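Side-chain contacts in phospholyase (Arthrobacter aurescens, PDB 5G4I), which acts as a pyridoxal-phosphate-dependent phospholyase, probably on ethanolamine phosphate, and belongs to the class III aminotransferase family: residues A127-R132 with R304-F309; R132-N137 with L299-R304; S143-H148 with V404-N409; P219-S222 with L226-L229. One frame throughout, in Å; residues are numbered along the deposited sequence.

Contact 1 (A127-R132 with R304-F309)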
loop_
_atom_site.group_PDB
_atom_site.type_symbol
_atom_site.label_atom_id
_atom_site.label_comp_id
_atom_site.label_asym_id
_atom_site.label_seq_id
_atom_site.Cartn_x
_atom_site.Cartn_y
_atom_site.Cartn_z
ATOM N N ALA A 127 8.750 -4.832 6.952
ATOM C CA ALA A 127 9.428 -5.768 7.880
ATOM C C ALA A 127 10.742 -6.274 7.320
ATOM O O ALA A 127 11.735 -6.383 8.103
ATOM C CB ALA A 127 8.502 -6.913 8.279
ATOM N N LEU A 128 10.806 -6.655 6.027
ATOM C CA LEU A 128 12.096 -7.143 5.433
ATOM C C LEU A 128 13.127 -6.015 5.493
ATOM O O LEU A 128 14.345 -6.253 5.673
ATOM C CB LEU A 128 11.883 -7.666 3.988
ATOM C CG LEU A 128 11.115 -8.970 3.816
ATOM C CD1 LEU A 128 11.002 -9.212 2.347
ATOM C CD2 LEU A 128 11.884 -10.110 4.465
ATOM N N ARG A 129 12.690 -4.763 5.237
ATOM C CA ARG A 129 13.578 -3.585 5.262
ATOM C C ARG A 129 14.143 -3.316 6.638
ATOM O O ARG A 129 15.414 -3.087 6.822
ATOM C CB ARG A 129 12.837 -2.392 4.610
ATOM C CG ARG A 129 13.752 -1.119 4.424
ATOM C CD ARG A 129 12.985 0.027 3.724
ATOM N NE ARG A 129 13.865 1.227 3.700
ATOM C CZ ARG A 129 13.468 2.497 3.789
ATOM N NH1 ARG A 129 12.192 2.823 3.715
ATOM N NH2 ARG A 129 14.364 3.480 3.867
ATOM N N ILE A 130 13.317 -3.294 7.658
ATOM C CA ILE A 130 13.784 -3.171 9.104
ATOM C C ILE A 130 14.771 -4.258 9.359
ATOM O O ILE A 130 15.878 -3.953 9.940
ATOM C CB ILE A 130 12.554 -3.266 10.040
ATOM C CG1 ILE A 130 11.646 -2.024 9.942
ATOM C CG2 ILE A 130 13.039 -3.426 11.509
ATOM C CD1 ILE A 130 10.215 -2.247 10.535
ATOM N N ALA A 131 14.473 -5.492 9.038
ATOM C CA ALA A 131 15.360 -6.603 9.344
ATOM C C ALA A 131 16.706 -6.466 8.635
ATOM O O ALA A 131 17.804 -6.723 9.266
ATOM C CB ALA A 131 14.713 -7.949 9.046
ATOM N N ARG A 132 16.707 -6.186 7.330
ATOM C CA ARG A 132 18.022 -6.093 6.532
ATOM C C ARG A 132 18.882 -5.005 7.176
ATOM O O ARG A 132 20.150 -5.218 7.385
ATOM C CB ARG A 132 17.663 -5.682 5.056
ATOM C CG ARG A 132 18.637 -5.976 4.016
ATOM C CD ARG A 132 18.124 -5.529 2.664
ATOM N NE ARG A 132 16.838 -6.103 2.286
ATOM C CZ ARG A 132 15.672 -5.441 2.146
ATOM N NH1 ARG A 132 15.574 -4.178 2.324
ATOM N NH2 ARG A 132 14.610 -6.174 1.783
ATOM N N ARG A 304 15.615 6.321 13.979
ATOM C CA ARG A 304 16.858 7.143 14.088
ATOM C C ARG A 304 17.614 7.134 12.756
ATOM O O ARG A 304 18.368 8.098 12.503
ATOM C CB ARG A 304 17.812 6.621 15.189
ATOM C CG ARG A 304 17.347 6.872 16.613
ATOM C CD ARG A 304 18.447 6.515 17.667
ATOM N NE ARG A 304 19.204 5.276 17.429
ATOM C CZ ARG A 304 18.930 4.073 17.958
ATOM N NH1 ARG A 304 17.892 3.909 18.768
ATOM N NH2 ARG A 304 19.697 3.012 17.679
ATOM N N HIS A 305 17.527 6.072 11.971
ATOM C CA HIS A 305 18.292 5.885 10.757
ATOM C C HIS A 305 17.550 6.269 9.454
ATOM O O HIS A 305 18.230 6.305 8.368
ATOM C CB HIS A 305 18.700 4.393 10.639
ATOM C CG HIS A 305 19.705 3.940 11.649
ATOM N ND1 HIS A 305 19.926 2.593 11.882
ATOM C CD2 HIS A 305 20.541 4.626 12.454
ATOM C CE1 HIS A 305 20.882 2.486 12.811
ATOM N NE2 HIS A 305 21.252 3.705 13.182
ATOM N N ASN A 306 16.218 6.548 9.504
ATOM C CA ASN A 306 15.459 6.840 8.289
ATOM C C ASN A 306 14.342 7.798 8.585
ATOM O O ASN A 306 13.652 7.659 9.609
ATOM C CB ASN A 306 14.772 5.582 7.718
ATOM C CG ASN A 306 15.753 4.405 7.459
ATOM O OD1 ASN A 306 16.242 4.155 6.338
ATOM N ND2 ASN A 306 15.953 3.609 8.512
ATOM N N MET A 307 14.110 8.759 7.677
ATOM C CA MET A 307 12.951 9.639 7.760
ATOM C C MET A 307 11.729 8.930 7.120
ATOM O O MET A 307 11.262 9.213 6.015
ATOM C CB MET A 307 13.239 11.030 7.124
ATOM C CG MET A 307 12.090 12.005 7.227
ATOM S SD MET A 307 10.782 11.924 8.501
ATOM C CE MET A 307 9.548 12.036 7.172
ATOM N N PHE A 308 11.265 7.904 7.834
ATOM C CA PHE A 308 10.207 7.010 7.327
ATOM C C PHE A 308 8.820 7.636 7.501
ATOM O O PHE A 308 8.444 8.034 8.619
ATOM C CB PHE A 308 10.262 5.608 8.027
ATOM C CG PHE A 308 9.176 4.659 7.518
ATOM C CD1 PHE A 308 9.321 4.058 6.291
ATOM C CD2 PHE A 308 7.992 4.498 8.242
ATOM C CE1 PHE A 308 8.259 3.262 5.768
ATOM C CE2 PHE A 308 6.933 3.757 7.698
ATOM C CZ PHE A 308 7.089 3.172 6.493
ATOM N N PHE A 309 8.010 7.589 6.419
ATOM C CA PHE A 309 6.655 8.211 6.446
ATOM C C PHE A 309 5.819 7.511 5.359
ATOM O O PHE A 309 6.284 7.441 4.200
ATOM C CB PHE A 309 6.729 9.760 6.265
ATOM C CG PHE A 309 5.396 10.486 6.346
ATOM C CD1 PHE A 309 4.637 10.484 7.503
ATOM C CD2 PHE A 309 4.842 10.967 5.193
ATOM C CE1 PHE A 309 3.335 11.052 7.542
ATOM C CE2 PHE A 309 3.572 11.669 5.213
ATOM C CZ PHE A 309 2.826 11.676 6.366
#
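Arg129 carries most of the meeting between helix 120-135 and the chain that leaves helix 296-305, reaching across to Asn306 and Phe308. With CG anti to the backbone nitrogen (chi1 -173°) and the chain extended from CG to NE, the guanidinium is pushed well clear of its own helix. There NH2 comes within 3.2 Å of Asn306 OD1, but the angle is poor and the pair does not count as a hydrogen bond; the guanidinium and amide planes stand 80° apart. The stronger partners lie elsewhere. Arg129 NE forms a salt bridge with Glu165 of the second subunit, while Asn306 OD1 accepts from the backbone N of His164 of that subunit and Asn306 ND2 donates to Gln133 OE1 and Phe302 O. Phe308 is met at its ring edge, where CD1 lies 4.1 Å from Arg129 NH1 and the two planes are turned 61° apart. With a methionine in place of Arg129, Glu165 of the second subunit would probably be left without its charged mate. Asn306 is the first residue after helix 296-305 to leave helical geometry, and the following chain leads to Thr311, which in this dimer serves the pyridoxal phosphate held by the other subunit. On the same helix as Arg129, Ala127, Leu128 and Ala131 pack on the sheet, against strands 247-251 and 214-217.

Contact 2 (R132-N137 with L299-R304)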
loop_
_atom_site.group_PDB
_atom_site.type_symbol
_atom_site.label_atom_id
_atom_site.label_comp_id
_atom_site.label_asym_id
_atom_site.label_seq_id
_atom_site.Cartn_x
_atom_site.Cartn_y
_atom_site.Cartn_z
ATOM N N ARG A 132 16.707 -6.186 7.330
ATOM C CA ARG A 132 18.022 -6.093 6.532
ATOM C C ARG A 132 18.882 -5.005 7.176
ATOM O O ARG A 132 20.150 -5.218 7.385
ATOM C CB ARG A 132 17.663 -5.682 5.056
ATOM C CG ARG A 132 18.637 -5.976 4.016
ATOM C CD ARG A 132 18.124 -5.529 2.664
ATOM N NE ARG A 132 16.838 -6.103 2.286
ATOM C CZ ARG A 132 15.672 -5.441 2.146
ATOM N NH1 ARG A 132 15.574 -4.178 2.324
ATOM N NH2 ARG A 132 14.610 -6.174 1.783
ATOM N N GLN A 133 18.350 -3.854 7.547
ATOM C CA GLN A 133 19.169 -2.774 8.148
ATOM C C GLN A 133 19.654 -3.131 9.549
ATOM O O GLN A 133 20.839 -2.830 9.933
ATOM C CB GLN A 133 18.394 -1.457 8.264
ATOM C CG GLN A 133 17.924 -0.835 6.930
ATOM C CD GLN A 133 17.398 0.585 7.054
ATOM O OE1 GLN A 133 17.494 1.211 8.153
ATOM N NE2 GLN A 133 16.817 1.132 5.982
ATOM N N HIS A 134 18.832 -3.808 10.354
ATOM C CA HIS A 134 19.223 -4.158 11.727
ATOM C C HIS A 134 20.293 -5.271 11.776
ATOM O O HIS A 134 21.282 -5.162 12.545
ATOM C CB HIS A 134 17.996 -4.706 12.503
ATOM C CG HIS A 134 18.335 -5.203 13.871
ATOM N ND1 HIS A 134 18.497 -6.513 14.236
ATOM C CD2 HIS A 134 18.609 -4.461 14.962
ATOM C CE1 HIS A 134 18.876 -6.571 15.526
ATOM N NE2 HIS A 134 18.948 -5.332 15.983
ATOM N N THR A 135 20.148 -6.301 10.946
ATOM C CA THR A 135 21.000 -7.485 10.967
ATOM C C THR A 135 22.299 -7.228 10.234
ATOM O O THR A 135 23.333 -7.941 10.536
ATOM C CB THR A 135 20.327 -8.704 10.372
ATOM O OG1 THR A 135 20.087 -8.571 8.960
ATOM C CG2 THR A 135 19.074 -9.103 11.178
ATOM N N GLY A 136 22.314 -6.312 9.249
ATOM C CA GLY A 136 23.491 -6.199 8.357
ATOM C C GLY A 136 23.654 -7.368 7.382
ATOM O O GLY A 136 24.704 -7.490 6.688
ATOM N N ASN A 137 22.638 -8.242 7.297
ATOM C CA ASN A 137 22.581 -9.395 6.445
ATOM C C ASN A 137 21.444 -9.257 5.407
ATOM O O ASN A 137 20.516 -8.417 5.592
ATOM C CB ASN A 137 22.342 -10.706 7.267
ATOM C CG ASN A 137 23.446 -11.046 8.261
ATOM O OD1 ASN A 137 23.208 -11.665 9.359
ATOM N ND2 ASN A 137 24.621 -10.627 7.936
ATOM N N LEU A 299 11.889 -0.501 16.625
ATOM C CA LEU A 299 11.246 0.732 16.094
ATOM C C LEU A 299 12.154 1.970 16.272
ATOM O O LEU A 299 12.275 2.805 15.399
ATOM C CB LEU A 299 9.824 0.910 16.693
ATOM C CG LEU A 299 9.112 2.227 16.220
ATOM C CD1 LEU A 299 7.647 2.020 15.913
ATOM C CD2 LEU A 299 9.325 3.380 17.232
ATOM N N ASP A 300 12.747 2.134 17.473
ATOM C CA ASP A 300 13.557 3.304 17.737
ATOM C C ASP A 300 14.810 3.357 16.798
ATOM O O ASP A 300 15.126 4.399 16.251
ATOM C CB ASP A 300 14.059 3.247 19.209
ATOM C CG ASP A 300 14.945 4.479 19.603
ATOM O OD1 ASP A 300 14.410 5.538 19.634
ATOM O OD2 ASP A 300 16.173 4.340 19.888
ATOM N N GLU A 301 15.481 2.222 16.583
ATOM C CA GLU A 301 16.637 2.140 15.730
ATOM C C GLU A 301 16.308 2.583 14.294
ATOM O O GLU A 301 17.002 3.349 13.640
ATOM C CB GLU A 301 17.256 0.735 15.766
ATOM C CG GLU A 301 18.371 0.534 14.771
ATOM C CD GLU A 301 18.877 -0.883 14.738
ATOM O OE1 GLU A 301 18.128 -1.834 14.884
ATOM O OE2 GLU A 301 20.086 -1.050 14.616
ATOM N N PHE A 302 15.178 2.002 13.793
ATOM C CA PHE A 302 14.832 2.296 12.384
ATOM C C PHE A 302 14.479 3.780 12.208
ATOM O O PHE A 302 14.876 4.398 11.180
ATOM C CB PHE A 302 13.621 1.404 11.911
ATOM C CG PHE A 302 13.312 1.466 10.425
ATOM C CD1 PHE A 302 14.096 0.794 9.484
ATOM C CD2 PHE A 302 12.160 2.203 9.958
ATOM C CE1 PHE A 302 13.742 0.847 8.136
ATOM C CE2 PHE A 302 11.878 2.246 8.611
ATOM C CZ PHE A 302 12.634 1.602 7.727
ATOM N N GLY A 303 13.756 4.359 13.156
ATOM C CA GLY A 303 13.438 5.830 13.065
ATOM C C GLY A 303 14.614 6.769 13.252
ATOM O O GLY A 303 14.650 7.827 12.642
ATOM N N ARG A 304 15.615 6.321 13.979
ATOM C CA ARG A 304 16.858 7.143 14.088
ATOM C C ARG A 304 17.614 7.134 12.756
ATOM O O ARG A 304 18.368 8.098 12.503
ATOM C CB ARG A 304 17.812 6.621 15.189
ATOM C CG ARG A 304 17.347 6.872 16.613
ATOM C CD ARG A 304 18.447 6.515 17.667
ATOM N NE ARG A 304 19.204 5.276 17.429
ATOM C CZ ARG A 304 18.930 4.073 17.958
ATOM N NH1 ARG A 304 17.892 3.909 18.768
ATOM N NH2 ARG A 304 19.697 3.012 17.679
HETATM O O HOH W 1 21.047 -0.444 11.877
HETATM O O HOH W 2 21.796 -3.205 14.601
#
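Gln133 and Phe302 make the direct van der Waals part of this contact between the C-terminal end of helix 120-135 and helix 296-305. The amide approaches the ring obliquely on its CD1-CE1 side, the planes 34° apart: OE1 is 3.7 Å from Phe302 CD1, and both CD and NE2 are 3.8 Å from Phe302 CE1. Phe302 also rests on Leu126, Arg129 and Ile130, so the ring is packed between helix 296-305, which carries it, and helix 120-135. Direct hydrogen bonding of the Gln133 amide is directed outside the pair, NE2 donating to Glu165 of the second subunit. An alanine in place of Gln133 would probably leave Glu165 of that subunit and Asn306 each short of a bond and open a gap beside the Phe302 ring.

The polar link is made by water. Glu301, its chain extended beyond CG after a first torsion of 173°, holds OE2 where two waters can donate to it. One, 3.0 Å from Glu301 OE2, also donates to Gln133 O at 3.1 Å; the other, 2.8 Å from Glu301 OE2, donates to His134 O at 2.9 Å. Both carbonyls belong to the last turn of the helix, just ahead of Gly136, where the chain leaves helical geometry. Carbonyl oxygens and a carboxylate are all acceptors and cannot bond to one another, and the negative end of a helix dipole would probably disfavour a carboxylate set directly against it. Water supplies the missing hydrogens and thereby turns a mismatch of acceptors into a bridge.

Contact 3 (S143-H148 with V404-N409). With PLP (pyridoxal-5'-phosphate), chain C.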
loop_
_atom_site.group_PDB
_atom_site.type_symbol
_atom_site.label_atom_id
_atom_site.label_comp_id
_atom_site.label_asym_id
_atom_site.label_seq_id
_atom_site.Cartn_x
_atom_site.Cartn_y
_atom_site.Cartn_z
ATOM N N SER A 143 9.275 -20.839 3.013
ATOM C CA SER A 143 8.907 -22.149 2.524
ATOM C C SER A 143 9.002 -22.244 0.986
ATOM O O SER A 143 8.945 -21.212 0.294
ATOM C CB SER A 143 7.445 -22.495 2.928
ATOM O OG SER A 143 6.564 -22.233 1.900
ATOM N N ASP A 144 9.112 -23.482 0.496
ATOM C CA ASP A 144 9.124 -23.777 -0.936
ATOM C C ASP A 144 7.780 -23.737 -1.621
ATOM O O ASP A 144 7.744 -23.989 -2.838
ATOM C CB ASP A 144 9.837 -25.090 -1.228
ATOM C CG ASP A 144 9.089 -26.298 -0.807
ATOM O OD1 ASP A 144 7.948 -26.290 -0.301
ATOM O OD2 ASP A 144 9.779 -27.397 -0.893
ATOM N N PHE A 145 6.694 -23.277 -0.967
ATOM C CA PHE A 145 5.435 -23.013 -1.696
ATOM C C PHE A 145 4.654 -21.922 -0.909
ATOM O O PHE A 145 3.614 -22.191 -0.292
ATOM C CB PHE A 145 4.633 -24.304 -1.972
ATOM C CG PHE A 145 3.730 -24.175 -3.189
ATOM C CD1 PHE A 145 4.287 -24.252 -4.428
ATOM C CD2 PHE A 145 2.400 -23.867 -3.031
ATOM C CE1 PHE A 145 3.484 -24.086 -5.583
ATOM C CE2 PHE A 145 1.591 -23.766 -4.233
ATOM C CZ PHE A 145 2.174 -23.846 -5.394
ATOM N N SER A 146 5.211 -20.708 -0.960
ATOM C CA SER A 146 4.674 -19.566 -0.162
ATOM C C SER A 146 4.419 -18.326 -0.992
ATOM O O SER A 146 4.931 -18.169 -2.116
ATOM C CB SER A 146 5.605 -19.226 1.004
ATOM O OG SER A 146 6.920 -19.030 0.608
ATOM N N TYR A 147 3.647 -17.399 -0.407
ATOM C CA TYR A 147 3.344 -16.113 -1.040
ATOM C C TYR A 147 3.140 -15.034 0.044
ATOM O O TYR A 147 2.293 -15.181 0.936
ATOM C CB TYR A 147 2.125 -16.184 -1.969
ATOM C CG TYR A 147 1.743 -14.825 -2.537
ATOM C CD1 TYR A 147 2.514 -14.215 -3.505
ATOM C CD2 TYR A 147 0.644 -14.097 -2.029
ATOM C CE1 TYR A 147 2.245 -12.967 -4.002
ATOM C CE2 TYR A 147 0.315 -12.851 -2.563
ATOM C CZ TYR A 147 1.110 -12.279 -3.534
ATOM O OH TYR A 147 0.838 -11.022 -4.019
ATOM N N HIS A 148 3.989 -13.989 0.001
ATOM C CA HIS A 148 3.956 -12.941 1.042
ATOM C C HIS A 148 3.695 -11.527 0.513
ATOM O O HIS A 148 3.681 -10.531 1.245
ATOM C CB HIS A 148 5.311 -13.005 1.849
ATOM C CG HIS A 148 5.490 -14.294 2.571
ATOM N ND1 HIS A 148 4.783 -14.638 3.689
ATOM C CD2 HIS A 148 6.302 -15.367 2.315
ATOM C CE1 HIS A 148 5.131 -15.845 4.073
ATOM N NE2 HIS A 148 6.013 -16.337 3.239
ATOM N N VAL A 404 -6.263 -24.807 -2.256
ATOM C CA VAL A 404 -4.875 -24.417 -2.070
ATOM C C VAL A 404 -3.969 -25.611 -2.301
ATOM O O VAL A 404 -4.416 -26.761 -2.360
ATOM C CB VAL A 404 -4.570 -23.858 -0.614
ATOM C CG1 VAL A 404 -5.044 -22.468 -0.467
ATOM C CG2 VAL A 404 -5.029 -24.710 0.504
ATOM N N GLY A 405 -2.651 -25.368 -2.252
ATOM C CA GLY A 405 -1.617 -26.382 -2.214
ATOM C C GLY A 405 -0.865 -26.572 -3.553
ATOM O O GLY A 405 -1.456 -26.309 -4.613
ATOM N N PRO A 406 0.345 -27.160 -3.462
ATOM C CA PRO A 406 1.159 -27.364 -4.661
ATOM C C PRO A 406 0.585 -28.376 -5.665
ATOM O O PRO A 406 0.891 -28.292 -6.901
ATOM C CB PRO A 406 2.467 -27.841 -4.079
ATOM C CG PRO A 406 2.172 -28.401 -2.758
ATOM C CD PRO A 406 1.058 -27.536 -2.248
ATOM N N HIS A 407 -0.302 -29.253 -5.218
ATOM C CA HIS A 407 -0.990 -30.159 -6.134
ATOM C C HIS A 407 -2.426 -29.758 -6.405
ATOM O O HIS A 407 -3.213 -30.516 -6.992
ATOM C CB HIS A 407 -0.900 -31.577 -5.612
ATOM C CG HIS A 407 0.491 -32.008 -5.237
ATOM N ND1 HIS A 407 1.504 -32.130 -6.173
ATOM C CD2 HIS A 407 1.045 -32.310 -4.040
ATOM C CE1 HIS A 407 2.617 -32.492 -5.558
ATOM N NE2 HIS A 407 2.365 -32.609 -4.269
ATOM N N ASP A 408 -2.856 -28.549 -5.977
ATOM C CA ASP A 408 -4.145 -27.990 -6.313
ATOM C C ASP A 408 -5.327 -28.890 -5.882
ATOM O O ASP A 408 -6.394 -28.914 -6.554
ATOM C CB ASP A 408 -4.205 -27.688 -7.835
ATOM C CG ASP A 408 -4.515 -26.280 -8.140
ATOM O OD1 ASP A 408 -4.856 -25.456 -7.233
ATOM O OD2 ASP A 408 -4.421 -25.991 -9.330
ATOM N N ASN A 409 -5.175 -29.524 -4.727
ATOM C CA ASN A 409 -6.155 -30.514 -4.247
ATOM C C ASN A 409 -6.594 -30.398 -2.798
ATOM O O ASN A 409 -7.166 -31.343 -2.258
ATOM C CB ASN A 409 -5.623 -31.931 -4.510
ATOM C CG ASN A 409 -4.527 -32.312 -3.555
ATOM O OD1 ASN A 409 -3.567 -31.538 -3.397
ATOM N ND2 ASN A 409 -4.600 -33.438 -2.932
HETATM N N1 PLP C . 0.873 -12.531 2.999
HETATM C C2 PLP C . -0.138 -13.427 3.102
HETATM C C2A PLP C . 0.032 -14.654 3.959
HETATM C C3 PLP C . -1.412 -13.202 2.375
HETATM O O3 PLP C . -2.442 -14.088 2.464
HETATM C C4 PLP C . -1.519 -11.979 1.549
HETATM C C4A PLP C . -2.750 -11.667 0.787
HETATM C C5 PLP C . -0.341 -11.079 1.520
HETATM C C6 PLP C . 0.794 -11.414 2.254
HETATM C C5A PLP C . -0.371 -9.809 0.700
HETATM O O4P PLP C . -1.530 -9.050 1.039
HETATM P P PLP C . -1.973 -7.790 0.140
HETATM O O1P PLP C . -2.640 -8.417 -1.061
HETATM O O2P PLP C . -2.907 -7.013 1.037
HETATM O O3P PLP C . -0.673 -7.086 -0.166
#
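Gly405 begins the contact, its carbonyl carbon 3.8 Å from CE2 of Phe145. Its backbone angles suit glycine, because a CB there would press against the preceding carbonyl oxygen and against Pro406 CD. Pro406 then lies over one face of the Phe145 ring. Its CB stands 3.9 Å from the ring centroid and only 5° off the ring normal, a CH-pi contact, while Pro406 CA sits 3.6 Å above CE2, nearer the rim. At Asp408 the chain closes a type I turn, with its N bonded to Gly405 O at 3.0 Å, and Asn409 ND2 bonds to Ile373 O as the chain enters strand 410-413.

The ring meeting this turn is steadied at its base: Phe145 N donates to Ser143 OG at 3.1 Å, an ST turn, and CG is anti to the backbone nitrogen (chi1 -154°), which sends the ring toward the proline. Farther on, the same loop supplies Tyr147 and His148 to the cofactor pocket, where His148 O lies 3.2 Å from C6 of the pyridoxal phosphate. Across the contact itself the attraction is mainly dispersion, with a slight electrostatic pull of proline hydrogens on the pi cloud, a directional but modest tie at the protein surface.

Contact 4 (P219-S222 with L226-L229)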
loop_
_atom_site.group_PDB
_atom_site.type_symbol
_atom_site.label_atom_id
_atom_site.label_comp_id
_atom_site.label_asym_id
_atom_site.label_seq_id
_atom_site.Cartn_x
_atom_site.Cartn_y
_atom_site.Cartn_z
ATOM N N PRO A 219 1.991 -18.901 9.892
ATOM C CA PRO A 219 1.841 -20.036 10.906
ATOM C C PRO A 219 0.912 -21.185 10.516
ATOM O O PRO A 219 1.113 -22.321 10.930
ATOM C CB PRO A 219 1.253 -19.291 12.145
ATOM C CG PRO A 219 1.836 -17.926 12.060
ATOM C CD PRO A 219 1.833 -17.572 10.560
ATOM N N LEU A 220 -0.119 -20.929 9.709
ATOM C CA LEU A 220 -1.042 -21.972 9.206
ATOM C C LEU A 220 -0.446 -22.761 8.015
ATOM O O LEU A 220 -1.016 -23.837 7.593
ATOM C CB LEU A 220 -2.415 -21.387 8.794
ATOM C CG LEU A 220 -3.349 -21.168 10.018
ATOM C CD1 LEU A 220 -4.573 -20.328 9.589
ATOM C CD2 LEU A 220 -3.836 -22.497 10.638
ATOM N N PHE A 221 0.653 -22.225 7.388
ATOM C CA PHE A 221 1.190 -22.821 6.142
ATOM C C PHE A 221 0.048 -23.157 5.183
ATOM O O PHE A 221 -0.009 -24.300 4.634
ATOM C CB PHE A 221 2.115 -24.009 6.478
ATOM C CG PHE A 221 3.366 -23.550 7.253
ATOM C CD1 PHE A 221 4.466 -23.021 6.562
ATOM C CD2 PHE A 221 3.405 -23.607 8.653
ATOM C CE1 PHE A 221 5.572 -22.563 7.288
ATOM C CE2 PHE A 221 4.510 -23.149 9.326
ATOM C CZ PHE A 221 5.599 -22.633 8.659
ATOM N N SER A 222 -0.808 -22.162 4.939
ATOM C CA SER A 222 -1.987 -22.348 4.104
ATOM C C SER A 222 -1.726 -22.509 2.628
ATOM O O SER A 222 -2.218 -23.505 2.008
ATOM C CB SER A 222 -3.012 -21.258 4.381
ATOM O OG SER A 222 -2.512 -19.979 4.090
ATOM N N LEU A 226 -1.976 -26.374 4.010
ATOM C CA LEU A 226 -2.402 -26.460 5.394
ATOM C C LEU A 226 -1.716 -27.547 6.208
ATOM O O LEU A 226 -2.291 -28.598 6.574
ATOM C CB LEU A 226 -3.987 -26.580 5.522
ATOM C CG LEU A 226 -4.761 -25.320 5.306
ATOM C CD1 LEU A 226 -6.295 -25.665 5.245
ATOM C CD2 LEU A 226 -4.513 -24.302 6.444
ATOM N N LEU A 227 -0.407 -27.369 6.385
ATOM C CA LEU A 227 0.462 -28.371 7.021
ATOM C C LEU A 227 0.298 -28.465 8.543
ATOM O O LEU A 227 -0.024 -27.466 9.197
ATOM C CB LEU A 227 1.901 -27.974 6.696
ATOM C CG LEU A 227 2.260 -27.640 5.240
ATOM C CD1 LEU A 227 3.765 -27.294 5.131
ATOM C CD2 LEU A 227 1.915 -28.743 4.278
ATOM N N GLN A 228 0.506 -29.671 9.097
ATOM C CA GLN A 228 0.518 -29.880 10.546
ATOM C C GLN A 228 1.976 -30.182 10.925
ATOM O O GLN A 228 2.503 -31.266 10.569
ATOM C CB GLN A 228 -0.430 -31.053 10.995
ATOM C CG GLN A 228 -0.381 -31.246 12.524
ATOM C CD GLN A 228 -1.112 -32.528 13.065
ATOM O OE1 GLN A 228 -1.901 -33.147 12.353
ATOM N NE2 GLN A 228 -0.814 -32.914 14.292
ATOM N N LEU A 229 2.625 -29.284 11.641
ATOM C CA LEU A 229 4.059 -29.452 11.882
ATOM C C LEU A 229 4.349 -30.333 13.095
ATOM O O LEU A 229 3.592 -30.280 14.092
ATOM C CB LEU A 229 4.726 -28.069 12.088
ATOM C CG LEU A 229 5.088 -27.305 10.806
ATOM C CD1 LEU A 229 3.922 -27.024 9.838
ATOM C CD2 LEU A 229 5.748 -25.987 11.191
HETATM O O HOH W 3 0.426 -25.011 11.018
HETATM O O HOH W 4 -2.471 -25.754 8.965
#
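Leu220, Phe221 and Ser222 lie against Leu226, Leu227 and Leu229 where one loop doubles back on itself. Pro219 O is joined by a water to Leu227 O. Leu220 O has a similar bridge, receiving a water at 2.8 Å that also donates to Leu227 O at 3.0 Å, so Leu227 O takes hydrogens from two waters. The Leu220 side chain adds a looser apolar touch, CB to Leu226 CD2 at 4.3 Å.

Phe221 does more. Its O accepts a bond from Leu226 N at 2.9 Å, weak, since the N-H...O angle is only 130°. Its CB rests 3.8 Å from Leu227 CG, and with CG anti to the carbonyl carbon (chi1 -65°) the ring extends to Leu229, whose CD2 touches CE2 at 3.6 Å. The two side chains cross at about a right angle. At Ser222, CB lies 4.0 Å from Leu226 CD2, while OG turns to Asp218 and the residue packs on Gln254, which binds the pyridoxal phosphate.

In the sequence the loop runs from strand 214-217 to helix 233-243. Phe221 and Leu229 pack on Ile234 of that helix, whereas Leu220, Ser222 and Leu226 pack on Phe368 of strand 368-373, joining the loop to the other sheet.

Overall arrangement
Neighbouring contacts 1 and 2 use the same two helices, 120-135 and 296-305, and both touch the second subunit. Contact 1 is buried and contact 2 partly so, and their polar groups find much of their bonding across the subunit boundary or through water. Contacts 3 and 4 join loops, their centres about 10 Å apart and well away from the helix pair; Val404 CG2 meets Ser222 O where they adjoin. Contact 3 lies at the surface, proline over an aromatic face, whereas contact 4 is buried and mainly apolar in its side chains, with backbone carbonyls bridged by water. Chemistry follows place: the interface pair uses charge, amides and water beside its rings, the buried loop leucines round one phenylalanine.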